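Local coordinates for protein 3-keto-5-aminohexanoate cleavage enzyme (Burkholderia xenovorans LB400, PDB 3E49) that probably cleaves 3-keto-5-aminohexanoate or a related beta-keto acid, using a zinc ion bound in a TIM barrel, at residues A13-I18 and D32-A37; A110-G115 and F157-C162; T199-L204 and A215-T220; P242-G247 and R278-V283. All coordinates share one frame; numbering follows the deposited sequence.

In the fold
Eight parallel strands close the TIM barrel; contacts 1 to 3 set a strand or the loop after it against a helix, while contact 4 joins two of the outer helices. Contact 1 is nearest the zinc site of His50, His52 and Glu259, with the side chain of Thr15 about 8 Å from the metal; in contact 2 the side chain of Leu112 stands about 11 Å from the zinc ion. Contacts 3 and 4 lie away from the metal, although contact 3 carries Arg218 of the 2-ethoxyethanol pocket. These two touch directly, Phe201 CB lying 3.4 Å from Leu243 CD1, and both border the third subunit. Contacts 2 and 4 lie on opposite sides of the chain's centre.

Contact 1: A13-I18 and D32-A37; sequences AVTGAI and DEVAQA
In the first beta-alpha unit of the TIM barrel, the loop leaving strand 10-13 sets Val14 and Thr15 against Val34 and Ala37 of helix 31-44. Val14 does most of the touching. Its CB faces Ala37 CB at 4.1 Å, and CG1 lies at the same distance from the carbonyl carbon of Ala37, so that the small alanine lets the valine reach the helix backbone itself. CG2 points along the helix to the preceding turn, where it meets Val34 CG1 at 4.3 Å. Chi1 of -62° divides the work in this way, sending one methyl to each turn. Thr15 adds a looser touch, its CG2 lying 4.4 Å from Val34 CG2. A threonine suits this place because its two branches differ: the methyl joins the apolar patch, while OG1 donates to Pro28 O and accepts from Arg54 NE. The Thr15 side chain also lies about 4 Å from that of the zinc ligand His52. With no hydrogen bond from loop to helix, the fit of methyl groups joins them, and the bonds to Pro28 and Arg54 anchor a residue lying beside that zinc ligand.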
loop_
_atom_site.group_PDB
_atom_site.type_symbol
_atom_site.label_atom_id
_atom_site.label_comp_id
_atom_site.label_asym_id
_atom_site.label_seq_id
_atom_site.Cartn_x
_atom_site.Cartn_y
_atom_site.Cartn_z
ATOM N N ALA A 13 -20.051 -13.104 -17.266
ATOM C CA ALA A 13 -19.782 -12.639 -18.626
ATOM C C ALA A 13 -19.675 -13.917 -19.453
ATOM O O ALA A 13 -18.635 -14.595 -19.460
ATOM C CB ALA A 13 -18.479 -11.858 -18.664
ATOM N N VAL A 14 -20.722 -14.210 -20.219
ATOM C CA VAL A 14 -20.862 -15.533 -20.844
ATOM C C VAL A 14 -20.011 -15.889 -22.060
ATOM O O VAL A 14 -19.792 -17.071 -22.277
ATOM C CB VAL A 14 -22.360 -15.881 -21.160
ATOM C CG1 VAL A 14 -23.176 -15.935 -19.883
ATOM C CG2 VAL A 14 -22.931 -14.872 -22.132
ATOM N N THR A 15 -19.588 -14.919 -22.860
ATOM C CA THR A 15 -18.751 -15.236 -24.057
ATOM C C THR A 15 -17.743 -14.166 -24.494
ATOM O O THR A 15 -16.576 -14.481 -24.878
ATOM C CB THR A 15 -19.661 -15.645 -25.249
ATOM O OG1 THR A 15 -18.860 -16.263 -26.260
ATOM C CG2 THR A 15 -20.441 -14.432 -25.792
ATOM N N GLY A 16 -18.155 -12.904 -24.436
ATOM C CA GLY A 16 -17.277 -11.794 -24.784
ATOM C C GLY A 16 -16.802 -11.759 -26.244
ATOM O O GLY A 16 -17.441 -12.323 -27.098
ATOM N N ALA A 17 -15.650 -11.130 -26.481
ATOM C CA ALA A 17 -15.055 -10.993 -27.826
ATOM C C ALA A 17 -13.573 -11.311 -27.814
ATOM O O ALA A 17 -12.936 -11.155 -28.837
ATOM C CB ALA A 17 -15.194 -9.590 -28.279
ATOM N N ILE A 18 -13.005 -11.665 -26.661
ATOM C CA ILE A 18 -11.554 -11.906 -26.611
ATOM C C ILE A 18 -11.178 -13.316 -27.052
ATOM O O ILE A 18 -10.368 -13.504 -28.000
ATOM C CB ILE A 18 -10.986 -11.566 -25.218
ATOM C CG1 ILE A 18 -10.787 -10.043 -25.140
ATOM C CG2 ILE A 18 -9.634 -12.209 -25.033
ATOM C CD1 ILE A 18 -10.334 -9.507 -23.762
ATOM N N ASP A 32 -28.670 -19.698 -29.280
ATOM C CA ASP A 32 -29.113 -20.741 -28.382
ATOM C C ASP A 32 -28.120 -21.017 -27.269
ATOM O O ASP A 32 -28.503 -21.230 -26.096
ATOM C CB ASP A 32 -29.337 -22.065 -29.131
ATOM N N GLU A 33 -26.843 -21.061 -27.650
ATOM C CA GLU A 33 -25.779 -21.327 -26.685
ATOM C C GLU A 33 -25.643 -20.184 -25.701
ATOM O O GLU A 33 -25.488 -20.416 -24.514
ATOM C CB GLU A 33 -24.476 -21.569 -27.406
ATOM C CG GLU A 33 -24.483 -22.922 -28.084
ATOM C CD GLU A 33 -23.331 -23.098 -29.049
ATOM O OE1 GLU A 33 -22.663 -22.109 -29.375
ATOM O OE2 GLU A 33 -23.136 -24.230 -29.537
ATOM N N VAL A 34 -25.750 -18.970 -26.209
ATOM C CA VAL A 34 -25.641 -17.781 -25.366
ATOM C C VAL A 34 -26.760 -17.750 -24.356
ATOM O O VAL A 34 -26.546 -17.513 -23.145
ATOM C CB VAL A 34 -25.574 -16.501 -26.203
ATOM C CG1 VAL A 34 -25.809 -15.255 -25.336
ATOM C CG2 VAL A 34 -24.211 -16.441 -26.926
ATOM N N ALA A 35 -27.968 -18.020 -24.826
ATOM C CA ALA A 35 -29.099 -18.037 -23.936
ATOM C C ALA A 35 -29.005 -19.138 -22.895
ATOM O O ALA A 35 -29.267 -18.891 -21.699
ATOM C CB ALA A 35 -30.466 -18.133 -24.763
ATOM N N GLN A 36 -28.678 -20.361 -23.308
ATOM C CA GLN A 36 -28.599 -21.426 -22.308
ATOM C C GLN A 36 -27.445 -21.143 -21.324
ATOM O O GLN A 36 -27.560 -21.475 -20.164
ATOM C CB GLN A 36 -28.484 -22.848 -22.917
ATOM C CG GLN A 36 -29.768 -23.323 -23.662
ATOM C CD GLN A 36 -31.068 -23.139 -22.846
ATOM O OE1 GLN A 36 -31.991 -22.421 -23.272
ATOM N NE2 GLN A 36 -31.118 -23.743 -21.661
ATOM N N ALA A 37 -26.349 -20.558 -21.804
ATOM C CA ALA A 37 -25.200 -20.189 -20.958
ATOM C C ALA A 37 -25.662 -19.209 -19.872
ATOM O O ALA A 37 -25.336 -19.361 -18.689
ATOM C CB ALA A 37 -24.115 -19.584 -21.800
#

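Contact 2: A110-G115 and F157-C162; sequences ASLNMG and FILKTC
Leu112 of strand 109-113 turns one methyl to Ile158 and the other to Leu159 of the helix, and there the packing is close. Leu112 CD1 meets Ile158 CD1 at 3.6 Å, the two side chains running past each other in opposite directions. The other methyl, Leu112 CD2, is equally near Leu159 CD2, but here the side chains cross at about a right angle. Ile158 CG2 lies beside both branches, 3.9 Å from Leu112 CD1. With CG of Leu112 anti to its own backbone N (chi1 178°), the side chain extends toward the helix, and its two methyls reach different residues. This is the usual layering of a TIM barrel: the strand turns alternate residues outward to the helices, and Phe169 of neighbouring strand 168-173 touches Ile158 and Leu159 as well. Branched aliphatic residues suit such a dry layer. Toward the start of the strand the packing slackens, Ala110 CB and Cys162 SG being 5.2 Å apart. The far side of the helix is more open to solvent, with Phe157 and Lys160 exposed. There Thr161 OG1 bonds to Phe157 O at 2.9 Å and sits 3.4 Å above the centre of the Phe157 ring.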
loop_
_atom_site.group_PDB
_atom_site.type_symbol
_atom_site.label_atom_id
_atom_site.label_comp_id
_atom_site.label_asym_id
_atom_site.label_seq_id
_atom_site.Cartn_x
_atom_site.Cartn_y
_atom_site.Cartn_z
ATOM N N ALA A 110 -25.095 -1.407 -19.150
ATOM C CA ALA A 110 -24.232 -1.552 -20.304
ATOM C C ALA A 110 -22.796 -1.435 -19.789
ATOM O O ALA A 110 -22.550 -0.704 -18.816
ATOM C CB ALA A 110 -24.507 -0.474 -21.341
ATOM N N SER A 111 -21.853 -2.134 -20.411
ATOM C CA SER A 111 -20.468 -2.022 -19.969
ATOM C C SER A 111 -19.912 -0.750 -20.567
ATOM O O SER A 111 -20.377 -0.316 -21.620
ATOM C CB SER A 111 -19.671 -3.246 -20.410
ATOM O OG SER A 111 -19.488 -3.244 -21.818
ATOM N N LEU A 112 -18.926 -0.136 -19.914
ATOM C CA LEU A 112 -18.314 1.100 -20.406
ATOM C C LEU A 112 -16.830 1.042 -20.024
ATOM O O LEU A 112 -16.484 1.093 -18.830
ATOM C CB LEU A 112 -19.002 2.344 -19.809
ATOM C CG LEU A 112 -18.529 3.778 -20.131
ATOM C CD1 LEU A 112 -18.183 3.999 -21.560
ATOM C CD2 LEU A 112 -19.578 4.805 -19.721
ATOM N N ASN A 113 -15.980 0.856 -21.020
ATOM C CA ASN A 113 -14.543 0.817 -20.821
ATOM C C ASN A 113 -14.085 2.248 -20.530
ATOM O O ASN A 113 -14.491 3.166 -21.218
ATOM C CB ASN A 113 -13.876 0.211 -22.046
ATOM C CG ASN A 113 -12.364 0.081 -21.903
ATOM O OD1 ASN A 113 -11.679 1.028 -21.595
ATOM N ND2 ASN A 113 -11.853 -1.090 -22.206
HETATM N N MSE A 114 -13.222 2.449 -19.527
HETATM C CA MSE A 114 -12.952 3.818 -19.097
HETATM C C MSE A 114 -11.727 4.529 -19.584
HETATM O O MSE A 114 -11.322 5.531 -18.990
HETATM C CB MSE A 114 -13.076 3.906 -17.558
HETATM C CG MSE A 114 -14.523 3.850 -17.075
HETATM SE SE MSE A 114 -15.602 5.323 -17.733
HETATM C CE MSE A 114 -14.673 6.745 -17.233
ATOM N N GLY A 115 -11.142 4.081 -20.678
ATOM C CA GLY A 115 -9.975 4.760 -21.198
ATOM C C GLY A 115 -9.408 3.989 -22.368
ATOM O O GLY A 115 -9.523 2.765 -22.394
ATOM N N PHE A 157 -20.069 10.833 -24.680
ATOM C CA PHE A 157 -21.157 10.490 -25.591
ATOM C C PHE A 157 -21.964 9.310 -25.091
ATOM O O PHE A 157 -23.205 9.346 -25.083
ATOM C CB PHE A 157 -20.601 10.229 -26.996
ATOM C CG PHE A 157 -21.662 9.958 -28.007
ATOM C CD1 PHE A 157 -22.328 11.007 -28.615
ATOM C CD2 PHE A 157 -22.052 8.661 -28.289
ATOM C CE1 PHE A 157 -23.338 10.757 -29.531
ATOM C CE2 PHE A 157 -23.061 8.400 -29.200
ATOM C CZ PHE A 157 -23.698 9.452 -29.831
ATOM N N ILE A 158 -21.280 8.252 -24.657
ATOM C CA ILE A 158 -21.977 7.062 -24.139
ATOM C C ILE A 158 -22.787 7.411 -22.880
ATOM O O ILE A 158 -23.943 7.007 -22.730
ATOM C CB ILE A 158 -20.963 5.932 -23.846
ATOM C CG1 ILE A 158 -20.298 5.489 -25.151
ATOM C CG2 ILE A 158 -21.658 4.755 -23.183
ATOM C CD1 ILE A 158 -19.024 4.688 -24.998
ATOM N N LEU A 159 -22.205 8.198 -21.991
ATOM C CA LEU A 159 -22.889 8.530 -20.745
ATOM C C LEU A 159 -24.161 9.292 -21.036
ATOM O O LEU A 159 -25.200 9.033 -20.429
ATOM C CB LEU A 159 -21.992 9.374 -19.821
ATOM C CG LEU A 159 -20.768 8.699 -19.200
ATOM C CD1 LEU A 159 -19.827 9.721 -18.518
ATOM C CD2 LEU A 159 -21.218 7.599 -18.224
ATOM N N LYS A 160 -24.070 10.248 -21.951
ATOM C CA LYS A 160 -25.234 11.065 -22.301
ATOM C C LYS A 160 -26.277 10.250 -23.032
ATOM O O LYS A 160 -27.451 10.267 -22.663
ATOM C CB LYS A 160 -24.799 12.258 -23.166
ATOM C CG LYS A 160 -25.939 13.104 -23.709
ATOM N N THR A 161 -25.841 9.507 -24.043
ATOM C CA THR A 161 -26.763 8.751 -24.888
ATOM C C THR A 161 -27.462 7.611 -24.169
ATOM O O THR A 161 -28.704 7.596 -24.037
ATOM C CB THR A 161 -26.018 8.274 -26.151
ATOM O OG1 THR A 161 -25.522 9.442 -26.818
ATOM C CG2 THR A 161 -26.937 7.548 -27.081
ATOM N N CYS A 162 -26.675 6.670 -23.670
ATOM C CA CYS A 162 -27.235 5.527 -22.951
ATOM C C CYS A 162 -27.851 5.982 -21.636
ATOM O O CYS A 162 -28.906 5.514 -21.257
ATOM C CB CYS A 162 -26.170 4.444 -22.740
ATOM S SG CYS A 162 -25.610 3.736 -24.277
#

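Contact 3: T199-L204 and A215-T220; sequences TVFGLL and AHMRRT
Thr199 OG1 is held by two groups of the next strand, accepting a hydrogen bond from Trp231 NE1 and making a weak one to Ser232 O. Chi1 of 57° places this hydroxyl between the backbone N and carbonyl carbon of Thr199 and leaves CG2 for the helix. That methyl lies 3.6 Å from CE of Met217, a selenomethionine, and 4.0 Å from its CB. Threonine thus serves two neighbours at once, polar groups of the adjoining strand and an apolar helix side chain. The Met217 chain is bent at both chi2 and chi3, so it folds back on itself: CE turns to Thr199 while CG is left beside Phe201. Phe201 CE1 approaches this CG to 3.6 Å, the ring meeting it obliquely, and Phe201 CZ lies 4.1 Å from Met217 CB. The long, flexible, unbranched chain of methionine, whose shape the selenium derivative keeps, is well suited to filling the uneven ground between a methyl and an aromatic ring. Away from the strand, the helix faces other subunits, and Arg219 NE forms a salt bridge with Glu212 of the third subunit. Arg218, meanwhile, lines the 2-ethoxyethanol pocket and pairs with Asp222. Strand 195-201, helix 211-225 and strand 229-235 form a classic beta-alpha-beta unit of the TIM barrel, with Met217 packed into the layer between strand and helix.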
loop_
_atom_site.group_PDB
_atom_site.type_symbol
_atom_site.label_atom_id
_atom_site.label_comp_id
_atom_site.label_asym_id
_atom_site.label_seq_id
_atom_site.Cartn_x
_atom_site.Cartn_y
_atom_site.Cartn_z
ATOM N N THR A 199 -13.330 -3.628 -11.586
ATOM C CA THR A 199 -11.846 -3.524 -11.708
ATOM C C THR A 199 -11.363 -4.792 -12.349
ATOM O O THR A 199 -11.630 -5.892 -11.842
ATOM C CB THR A 199 -11.150 -3.264 -10.358
ATOM O OG1 THR A 199 -11.480 -4.289 -9.428
ATOM C CG2 THR A 199 -11.495 -1.858 -9.794
ATOM N N VAL A 200 -10.667 -4.615 -13.490
ATOM C CA VAL A 200 -10.209 -5.694 -14.388
ATOM C C VAL A 200 -8.722 -5.907 -14.316
ATOM O O VAL A 200 -7.964 -4.996 -14.659
ATOM C CB VAL A 200 -10.547 -5.365 -15.875
ATOM C CG1 VAL A 200 -10.168 -6.509 -16.817
ATOM C CG2 VAL A 200 -12.100 -5.093 -16.004
ATOM N N PHE A 201 -8.317 -7.104 -13.894
ATOM C CA PHE A 201 -6.872 -7.420 -13.700
ATOM C C PHE A 201 -6.386 -8.497 -14.597
ATOM O O PHE A 201 -7.090 -9.450 -14.869
ATOM C CB PHE A 201 -6.639 -7.950 -12.266
ATOM C CG PHE A 201 -7.164 -7.028 -11.200
ATOM C CD1 PHE A 201 -6.401 -5.989 -10.732
ATOM C CD2 PHE A 201 -8.453 -7.180 -10.708
ATOM C CE1 PHE A 201 -6.900 -5.107 -9.779
ATOM C CE2 PHE A 201 -8.972 -6.302 -9.742
ATOM C CZ PHE A 201 -8.188 -5.244 -9.293
ATOM N N GLY A 202 -5.125 -8.387 -15.013
ATOM C CA GLY A 202 -4.489 -9.461 -15.718
ATOM C C GLY A 202 -4.432 -9.458 -17.209
ATOM O O GLY A 202 -4.018 -10.445 -17.772
ATOM N N LEU A 203 -4.853 -8.386 -17.856
ATOM C CA LEU A 203 -4.814 -8.322 -19.315
ATOM C C LEU A 203 -3.622 -7.532 -19.712
ATOM O O LEU A 203 -3.389 -6.475 -19.125
ATOM C CB LEU A 203 -6.033 -7.606 -19.857
ATOM C CG LEU A 203 -7.363 -8.291 -19.565
ATOM C CD1 LEU A 203 -8.486 -7.451 -20.160
ATOM C CD2 LEU A 203 -7.393 -9.737 -20.126
ATOM N N LEU A 204 -2.860 -8.005 -20.701
ATOM C CA LEU A 204 -1.713 -7.266 -21.201
ATOM C C LEU A 204 -2.247 -5.995 -21.832
ATOM O O LEU A 204 -3.058 -6.060 -22.749
ATOM C CB LEU A 204 -0.925 -8.090 -22.233
ATOM C CG LEU A 204 0.257 -7.386 -22.878
ATOM C CD1 LEU A 204 1.286 -6.944 -21.849
ATOM C CD2 LEU A 204 0.877 -8.282 -23.958
ATOM N N ALA A 215 -5.307 -4.257 -4.179
ATOM C CA ALA A 215 -5.391 -3.348 -3.000
ATOM C C ALA A 215 -5.329 -1.895 -3.470
ATOM O O ALA A 215 -6.003 -1.026 -2.952
ATOM C CB ALA A 215 -4.260 -3.633 -1.955
ATOM N N HIS A 216 -4.485 -1.596 -4.441
ATOM C CA HIS A 216 -4.411 -0.200 -4.877
ATOM C C HIS A 216 -5.653 0.271 -5.634
ATOM O O HIS A 216 -6.102 1.407 -5.456
ATOM C CB HIS A 216 -3.173 0.064 -5.672
ATOM C CG HIS A 216 -2.917 1.504 -5.906
ATOM N ND1 HIS A 216 -2.614 2.387 -4.897
ATOM C CD2 HIS A 216 -2.932 2.232 -7.058
ATOM C CE1 HIS A 216 -2.418 3.582 -5.401
ATOM N NE2 HIS A 216 -2.568 3.522 -6.702
HETATM N N MSE A 217 -6.242 -0.591 -6.431
HETATM C CA MSE A 217 -7.447 -0.217 -7.090
HETATM C C MSE A 217 -8.540 0.086 -6.053
HETATM O O MSE A 217 -9.238 1.079 -6.180
HETATM C CB MSE A 217 -7.881 -1.331 -8.046
HETATM C CG MSE A 217 -6.976 -1.520 -9.286
HETATM SE SE MSE A 217 -6.818 -0.021 -10.427
HETATM C CE MSE A 217 -8.691 0.026 -11.107
ATOM N N ARG A 218 -8.648 -0.734 -4.997
ATOM C CA ARG A 218 -9.660 -0.450 -3.960
ATOM C C ARG A 218 -9.378 0.845 -3.212
ATOM O O ARG A 218 -10.260 1.633 -2.919
ATOM C CB ARG A 218 -9.715 -1.558 -2.930
ATOM C CG ARG A 218 -10.859 -1.308 -1.965
ATOM C CD ARG A 218 -10.689 -2.045 -0.684
ATOM N NE ARG A 218 -11.802 -1.660 0.157
ATOM C CZ ARG A 218 -12.169 -2.258 1.281
ATOM N NH1 ARG A 218 -11.532 -3.310 1.736
ATOM N NH2 ARG A 218 -13.228 -1.800 1.936
ATOM N N ARG A 219 -8.126 1.054 -2.825
ATOM C CA ARG A 219 -7.741 2.250 -2.088
ATOM C C ARG A 219 -8.049 3.504 -2.903
ATOM O O ARG A 219 -8.538 4.516 -2.356
ATOM C CB ARG A 219 -6.187 2.085 -1.898
ATOM C CG ARG A 219 -5.388 3.041 -1.222
ATOM C CD ARG A 219 -3.936 2.627 -1.497
ATOM N NE ARG A 219 -3.626 1.327 -0.914
ATOM C CZ ARG A 219 -2.736 0.468 -1.428
ATOM N NH1 ARG A 219 -2.143 0.723 -2.575
ATOM N NH2 ARG A 219 -2.512 -0.688 -0.834
ATOM N N THR A 220 -7.831 3.429 -4.219
ATOM C CA THR A 220 -7.999 4.573 -5.113
ATOM C C THR A 220 -9.480 4.870 -5.177
ATOM O O THR A 220 -9.868 6.008 -4.998
ATOM C CB THR A 220 -7.535 4.295 -6.452
ATOM O OG1 THR A 220 -6.098 4.042 -6.342
ATOM C CG2 THR A 220 -7.725 5.485 -7.411
#

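Contact 4: P242-G247 and R278-V283; sequences PLASIG and RKIRQV
Two helices on the outside of the barrel pack side by side here, Ala244 and Ser245 of helix 240-248 meeting Ile280 and Val283 of helix 273-286. The axes of the two segments come within 10.1 Å and run in the same general direction, crossing at -37°. Small residues on one side receive larger branched ones from the other. Ile280 CD1 lies 3.6 Å from Ala244 CB and also 3.8 Å from Ser245 OG, so its end covers both. Its reach follows from the torsions: CG1 stands anti to the backbone N (chi1 -161°) and chi2 near 61° then turns CD1 toward the alanine. One turn later, Val283 straddles the serine, CG1 and CG2 each 3.5 Å from Ser245 OG. A hydroxyl pressed against methyls needs a partner of its own, and Ser245 OG finds one in Ile241 O, one turn back along its helix. Serine therefore behaves here as a small, internally bonded residue that admits the valine fork. The helices follow the seventh and eighth strands of the TIM barrel, 229-235 and 253-256, and pack down on the latter, Ala244 touching Val254 and Ile280 touching Val256. The third subunit adds to the patch, its Leu287 packing on Ser245, and its Gly286 lies against Lys279 and Gln282. Lys279 NZ donates to Gln282 OE1 at 3.0 Å, well tilted from the amide plane, and also to the backbone oxygen of Glu285 in that third subunit.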
loop_
_atom_site.group_PDB
_atom_site.type_symbol
_atom_site.label_atom_id
_atom_site.label_comp_id
_atom_site.label_asym_id
_atom_site.label_seq_id
_atom_site.Cartn_x
_atom_site.Cartn_y
_atom_site.Cartn_z
ATOM N N PRO A 242 -8.961 -16.579 -7.582
ATOM C CA PRO A 242 -8.231 -15.952 -6.489
ATOM C C PRO A 242 -8.512 -14.479 -6.256
ATOM O O PRO A 242 -8.658 -14.030 -5.115
ATOM C CB PRO A 242 -6.740 -16.125 -6.918
ATOM C CG PRO A 242 -6.749 -17.342 -7.793
ATOM C CD PRO A 242 -8.092 -17.280 -8.531
ATOM N N LEU A 243 -8.549 -13.689 -7.315
ATOM C CA LEU A 243 -8.789 -12.257 -7.148
ATOM C C LEU A 243 -10.236 -12.005 -6.712
ATOM O O LEU A 243 -10.488 -11.186 -5.852
ATOM C CB LEU A 243 -8.398 -11.475 -8.433
ATOM C CG LEU A 243 -6.869 -11.423 -8.761
ATOM C CD1 LEU A 243 -6.628 -10.576 -10.033
ATOM C CD2 LEU A 243 -6.097 -10.814 -7.563
ATOM N N ALA A 244 -11.181 -12.746 -7.268
ATOM C CA ALA A 244 -12.586 -12.581 -6.857
ATOM C C ALA A 244 -12.716 -12.925 -5.359
ATOM O O ALA A 244 -13.481 -12.309 -4.634
ATOM C CB ALA A 244 -13.444 -13.523 -7.639
ATOM N N SER A 245 -11.978 -13.936 -4.930
ATOM C CA SER A 245 -11.967 -14.389 -3.540
ATOM C C SER A 245 -11.440 -13.266 -2.631
ATOM O O SER A 245 -12.028 -12.942 -1.586
ATOM C CB SER A 245 -11.104 -15.640 -3.414
ATOM O OG SER A 245 -11.698 -16.741 -4.064
ATOM N N ILE A 246 -10.305 -12.680 -3.019
ATOM C CA ILE A 246 -9.752 -11.570 -2.251
ATOM C C ILE A 246 -10.795 -10.428 -2.091
ATOM O O ILE A 246 -10.955 -9.905 -1.009
ATOM C CB ILE A 246 -8.407 -11.105 -2.838
ATOM C CG1 ILE A 246 -7.409 -12.226 -2.662
ATOM C CG2 ILE A 246 -7.907 -9.758 -2.192
ATOM C CD1 ILE A 246 -6.052 -11.937 -3.370
ATOM N N GLY A 247 -11.489 -10.055 -3.175
ATOM C CA GLY A 247 -12.498 -9.037 -3.140
ATOM C C GLY A 247 -13.685 -9.455 -2.316
ATOM O O GLY A 247 -14.137 -8.665 -1.453
ATOM N N ARG A 278 -20.553 -21.620 -9.693
ATOM C CA ARG A 278 -20.515 -22.562 -8.551
ATOM C C ARG A 278 -19.197 -22.524 -7.810
ATOM O O ARG A 278 -19.164 -22.624 -6.589
ATOM C CB ARG A 278 -20.827 -23.996 -8.998
ATOM C CG ARG A 278 -22.289 -24.192 -9.388
ATOM C CD ARG A 278 -22.669 -25.656 -9.585
ATOM N NE ARG A 278 -22.004 -26.271 -10.718
ATOM C CZ ARG A 278 -22.430 -26.244 -11.965
ATOM N NH1 ARG A 278 -23.568 -25.634 -12.282
ATOM N NH2 ARG A 278 -21.710 -26.847 -12.896
ATOM N N LYS A 279 -18.109 -22.368 -8.537
ATOM C CA LYS A 279 -16.792 -22.354 -7.916
ATOM C C LYS A 279 -16.642 -21.145 -6.999
ATOM O O LYS A 279 -16.256 -21.294 -5.856
ATOM C CB LYS A 279 -15.689 -22.394 -8.973
ATOM C CG LYS A 279 -14.333 -22.915 -8.495
ATOM C CD LYS A 279 -14.467 -24.385 -8.094
ATOM C CE LYS A 279 -13.172 -25.004 -7.633
ATOM N NZ LYS A 279 -13.436 -26.239 -6.782
ATOM N N ILE A 280 -17.005 -19.959 -7.461
ATOM C CA ILE A 280 -16.890 -18.766 -6.614
ATOM C C ILE A 280 -17.876 -18.848 -5.464
ATOM O O ILE A 280 -17.618 -18.344 -4.378
ATOM C CB ILE A 280 -16.979 -17.425 -7.395
ATOM C CG1 ILE A 280 -16.385 -16.272 -6.532
ATOM C CG2 ILE A 280 -18.472 -17.127 -7.924
ATOM C CD1 ILE A 280 -14.848 -16.433 -6.134
ATOM N N ARG A 281 -18.998 -19.521 -5.680
ATOM C CA ARG A 281 -19.932 -19.704 -4.613
ATOM C C ARG A 281 -19.413 -20.587 -3.464
ATOM O O ARG A 281 -19.803 -20.391 -2.327
ATOM C CB ARG A 281 -21.300 -20.152 -5.147
ATOM C CG ARG A 281 -22.024 -19.030 -5.806
ATOM C CD ARG A 281 -23.401 -19.509 -6.145
ATOM N NE ARG A 281 -24.080 -19.980 -4.945
ATOM C CZ ARG A 281 -25.064 -20.871 -4.945
ATOM N NH1 ARG A 281 -25.455 -21.451 -6.057
ATOM N NH2 ARG A 281 -25.603 -21.242 -3.819
ATOM N N GLN A 282 -18.449 -21.468 -3.727
ATOM C CA GLN A 282 -17.825 -22.268 -2.668
ATOM C C GLN A 282 -17.094 -21.329 -1.698
ATOM O O GLN A 282 -17.178 -21.482 -0.477
ATOM C CB GLN A 282 -16.808 -23.249 -3.283
ATOM C CG GLN A 282 -17.447 -24.418 -4.037
ATOM C CD GLN A 282 -16.445 -25.489 -4.513
ATOM O OE1 GLN A 282 -15.245 -25.234 -4.679
ATOM N NE2 GLN A 282 -16.956 -26.695 -4.751
ATOM N N VAL A 283 -16.390 -20.361 -2.264
ATOM C CA VAL A 283 -15.709 -19.298 -1.495
ATOM C C VAL A 283 -16.706 -18.419 -0.760
ATOM O O VAL A 283 -16.601 -18.183 0.456
ATOM C CB VAL A 283 -14.785 -18.468 -2.388
ATOM C CG1 VAL A 283 -14.110 -17.321 -1.559
ATOM C CG2 VAL A 283 -13.748 -19.387 -3.046
#